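Local coordinates for protein diguanylate cyclase/phosphodiesterase (Caldicellulosiruptor saccharolyticus, PDB 3MTK) that probably takes part in cyclic di-GMP turnover, this piece being the GGDEF (diguanylate cyclase-like) domain of a larger protein that also carries PAS and EAL domains, at residues A[38-43]-A[123-128]. Numbering follows the deposited sequence.
Sequences YLIFLE and FNIGAA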
ATOM      1  N   TYR A  38       2.588 -11.982  -1.295  1.00 51.01           N
ATOM      2  CA  TYR A  38       3.466 -10.828  -1.375  1.00 48.04           C
ATOM      3  C   TYR A  38       3.122  -9.658  -0.470  1.00 45.60           C
ATOM      4  O   TYR A  38       1.965  -9.440  -0.112  1.00 45.36           O
ATOM      5  CB  TYR A  38       3.517 -10.302  -2.815  1.00 47.30           C
ATOM      6  CG  TYR A  38       3.994 -11.296  -3.844  1.00 46.74           C
ATOM      7  CD1 TYR A  38       3.180 -12.353  -4.256  1.00 46.14           C
ATOM      8  CD2 TYR A  38       5.263 -11.184  -4.408  1.00 46.08           C
ATOM      9  CE1 TYR A  38       3.622 -13.273  -5.201  1.00 45.87           C
ATOM     10  CE2 TYR A  38       5.713 -12.098  -5.354  1.00 47.37           C
ATOM     11  CZ  TYR A  38       4.888 -13.138  -5.744  1.00 47.58           C
ATOM     12  OH  TYR A  38       5.332 -14.041  -6.679  1.00 50.48           O
ATOM     13  N   LEU A  39       4.154  -8.910  -0.101  1.00 42.61           N
ATOM     14  CA  LEU A  39       3.989  -7.704   0.693  1.00 39.46           C
ATOM     15  C   LEU A  39       4.104  -6.620  -0.372  1.00 38.20           C
ATOM     16  O   LEU A  39       5.019  -6.661  -1.201  1.00 40.05           O
ATOM     17  CB  LEU A  39       5.124  -7.541   1.702  1.00 38.18           C
ATOM     18  CG  LEU A  39       5.054  -6.246   2.522  1.00 39.31           C
ATOM     19  CD1 LEU A  39       3.757  -6.204   3.306  1.00 37.87           C
ATOM     20  CD2 LEU A  39       6.242  -6.158   3.456  1.00 38.08           C
ATOM     21  N   ILE A  40       3.176  -5.671  -0.369  1.00 36.71           N
ATOM     22  CA  ILE A  40       3.190  -4.592  -1.346  1.00 35.49           C
ATOM     23  C   ILE A  40       3.086  -3.240  -0.661  1.00 34.31           C
ATOM     24  O   ILE A  40       2.260  -3.045   0.241  1.00 34.47           O
ATOM     25  CB  ILE A  40       2.018  -4.727  -2.346  1.00 37.97           C
ATOM     26  CG1 ILE A  40       2.083  -6.088  -3.032  1.00 38.80           C
ATOM     27  CG2 ILE A  40       2.104  -3.643  -3.410  1.00 34.68           C
ATOM     28  CD1 ILE A  40       0.800  -6.473  -3.711  1.00 42.94           C
ATOM     29  N   PHE A  41       3.937  -2.319  -1.100  1.00 32.17           N
ATOM     30  CA  PHE A  41       3.979  -0.963  -0.575  1.00 30.62           C
ATOM     31  C   PHE A  41       3.490   0.014  -1.649  1.00 30.91           C
ATOM     32  O   PHE A  41       4.052   0.077  -2.744  1.00 30.06           O
ATOM     33  CB  PHE A  41       5.420  -0.606  -0.173  1.00 31.51           C
ATOM     34  CG  PHE A  41       5.771  -0.938   1.258  1.00 28.78           C
ATOM     35  CD1 PHE A  41       4.906  -1.673   2.063  1.00 30.24           C
ATOM     36  CD2 PHE A  41       6.983  -0.522   1.795  1.00 31.17           C
ATOM     37  CE1 PHE A  41       5.246  -1.995   3.388  1.00 30.27           C
ATOM     38  CE2 PHE A  41       7.338  -0.836   3.123  1.00 32.70           C
ATOM     39  CZ  PHE A  41       6.463  -1.577   3.920  1.00 30.27           C
ATOM     40  N   LEU A  42       2.431   0.758  -1.351  1.00 30.94           N
ATOM     41  CA  LEU A  42       1.924   1.734  -2.310  1.00 31.62           C
ATOM     42  C   LEU A  42       2.119   3.128  -1.743  1.00 30.97           C
ATOM     43  O   LEU A  42       1.719   3.420  -0.604  1.00 31.97           O
ATOM     44  CB  LEU A  42       0.431   1.556  -2.601  1.00 33.07           C
ATOM     45  CG  LEU A  42      -0.149   0.337  -3.298  1.00 36.67           C
ATOM     46  CD1 LEU A  42      -0.322  -0.818  -2.297  1.00 41.11           C
ATOM     47  CD2 LEU A  42      -1.502   0.721  -3.865  1.00 37.68           C
ATOM     48  N   GLU A  43       2.712   4.001  -2.541  1.00 30.88           N
ATOM     49  CA  GLU A  43       2.932   5.364  -2.094  1.00 31.34           C
ATOM     50  C   GLU A  43       2.124   6.352  -2.935  1.00 29.48           C
ATOM     51  O   GLU A  43       2.147   6.309  -4.165  1.00 29.84           O
ATOM     52  CB  GLU A  43       4.423   5.709  -2.165  1.00 31.94           C
ATOM     53  CG  GLU A  43       4.743   7.099  -1.631  1.00 39.38           C
ATOM     54  CD  GLU A  43       6.229   7.396  -1.595  1.00 40.84           C
ATOM     55  OE1 GLU A  43       7.018   6.445  -1.436  1.00 42.19           O
ATOM     56  OE2 GLU A  43       6.604   8.581  -1.709  1.00 43.59           O
ATOM     57  N   PHE A 123       0.913   7.316  -8.152  1.00 31.46           N
ATOM     58  CA  PHE A 123       1.389   6.360  -7.161  1.00 32.57           C
ATOM     59  C   PHE A 123       2.669   5.695  -7.631  1.00 33.97           C
ATOM     60  O   PHE A 123       3.156   5.948  -8.729  1.00 35.56           O
ATOM     61  CB  PHE A 123       0.361   5.235  -6.937  1.00 32.58           C
ATOM     62  CG  PHE A 123      -1.028   5.712  -6.560  1.00 31.23           C
ATOM     63  CD1 PHE A 123      -1.883   6.246  -7.519  1.00 32.20           C
ATOM     64  CD2 PHE A 123      -1.479   5.603  -5.258  1.00 31.19           C
ATOM     65  CE1 PHE A 123      -3.169   6.662  -7.183  1.00 32.25           C
ATOM     66  CE2 PHE A 123      -2.764   6.013  -4.911  1.00 33.90           C
ATOM     67  CZ  PHE A 123      -3.610   6.544  -5.877  1.00 33.86           C
ATOM     68  N   ASN A 124       3.193   4.833  -6.767  1.00 33.41           N
ATOM     69  CA  ASN A 124       4.363   4.019  -7.037  1.00 31.07           C
ATOM     70  C   ASN A 124       4.188   2.804  -6.144  1.00 32.91           C
ATOM     71  O   ASN A 124       3.608   2.898  -5.049  1.00 29.45           O
ATOM     72  CB  ASN A 124       5.658   4.763  -6.738  1.00 30.69           C
ATOM     73  CG  ASN A 124       6.238   5.419  -7.988  1.00 32.11           C
ATOM     74  OD1 ASN A 124       6.666   4.728  -8.930  1.00 28.80           O
ATOM     75  ND2 ASN A 124       6.235   6.747  -8.015  1.00 25.63           N
ATOM     76  N   ILE A 125       4.652   1.658  -6.624  1.00 32.48           N
ATOM     77  CA  ILE A 125       4.488   0.427  -5.881  1.00 34.05           C
ATOM     78  C   ILE A 125       5.747  -0.408  -5.755  1.00 36.45           C
ATOM     79  O   ILE A 125       6.446  -0.653  -6.737  1.00 37.92           O
ATOM     80  CB  ILE A 125       3.371  -0.426  -6.518  1.00 32.90           C
ATOM     81  CG1 ILE A 125       2.013   0.190  -6.182  1.00 34.63           C
ATOM     82  CG2 ILE A 125       3.450  -1.856  -6.037  1.00 29.63           C
ATOM     83  CD1 ILE A 125       0.826  -0.528  -6.830  1.00 38.05           C
ATOM     84  N   GLY A 126       6.025  -0.829  -4.527  1.00 36.31           N
ATOM     85  CA  GLY A 126       7.172  -1.669  -4.258  1.00 37.79           C
ATOM     86  C   GLY A 126       6.607  -2.948  -3.673  1.00 38.98           C
ATOM     87  O   GLY A 126       5.787  -2.898  -2.748  1.00 37.88           O
ATOM     88  N   ALA A 127       7.015  -4.095  -4.202  1.00 38.63           N
ATOM     89  CA  ALA A 127       6.494  -5.366  -3.695  1.00 40.16           C
ATOM     90  C   ALA A 127       7.594  -6.384  -3.407  1.00 41.58           C
ATOM     91  O   ALA A 127       8.680  -6.322  -3.984  1.00 40.12           O
ATOM     92  CB  ALA A 127       5.491  -5.945  -4.690  1.00 37.81           C
ATOM     93  N   ALA A 128       7.311  -7.326  -2.513  1.00 43.15           N
ATOM     94  CA  ALA A 128       8.301  -8.340  -2.171  1.00 43.48           C
ATOM     95  C   ALA A 128       7.695  -9.694  -1.782  1.00 46.10           C
ATOM     96  O   ALA A 128       6.737  -9.766  -1.010  1.00 44.54           O
ATOM     97  CB  ALA A 128       9.192  -7.825  -1.053  1.00 40.54           C
TER
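Ile-125 is the side chain on which the tight half of this contact turns, touching both Ile-40 and Leu-42 of the neighbouring antiparallel strand. Its CG2 lies 3.5 Å from Ile-40 CG2, closer than carbons usually pack, and the two side chains cross at a slant. In both residues CG1 sits beside the backbone N (chi1 -57° in Ile-40, -74° in Ile-125), which puts CG2 anti to that N and turns the two methyls against each other. Leu-42 instead runs alongside, with CG 3.6 Å from Ile-125 CG1, and Met-104 of helix 97-108 touches both residues. On this same face Ala-127 CB reaches Ile-40 CG1 at 3.8 Å.

Residues 38-43 and 123-128 lie on the two central strands, 37-44 and 123-129, of the GGDEF-domain sheet, which belongs to the nucleotide cyclase superfamily; strands 87-93 and 159-163 continue it on either side. Phe-41 with Gly-126 and Leu-39 with Ala-128 are hydrogen-bonded pairs, Gly-126 N reaching Phe-41 O at 2.8 Å.

The face with Leu-39, Phe-41 and Glu-43 is looser across the strands but not open to solvent: Leu-39 and Phe-41 pack on Cys-144, and Glu-43 on Leu-148, of helix 137-154. Phe-41 CB approaches Gly-126 O at 3.5 Å while its ring leads away. Glu-43 N bonds Asn-124 O at 2.9 Å, the return bond being weak; the extended Glu-43 side chain carries OE2 to a salt bridge with Lys-152.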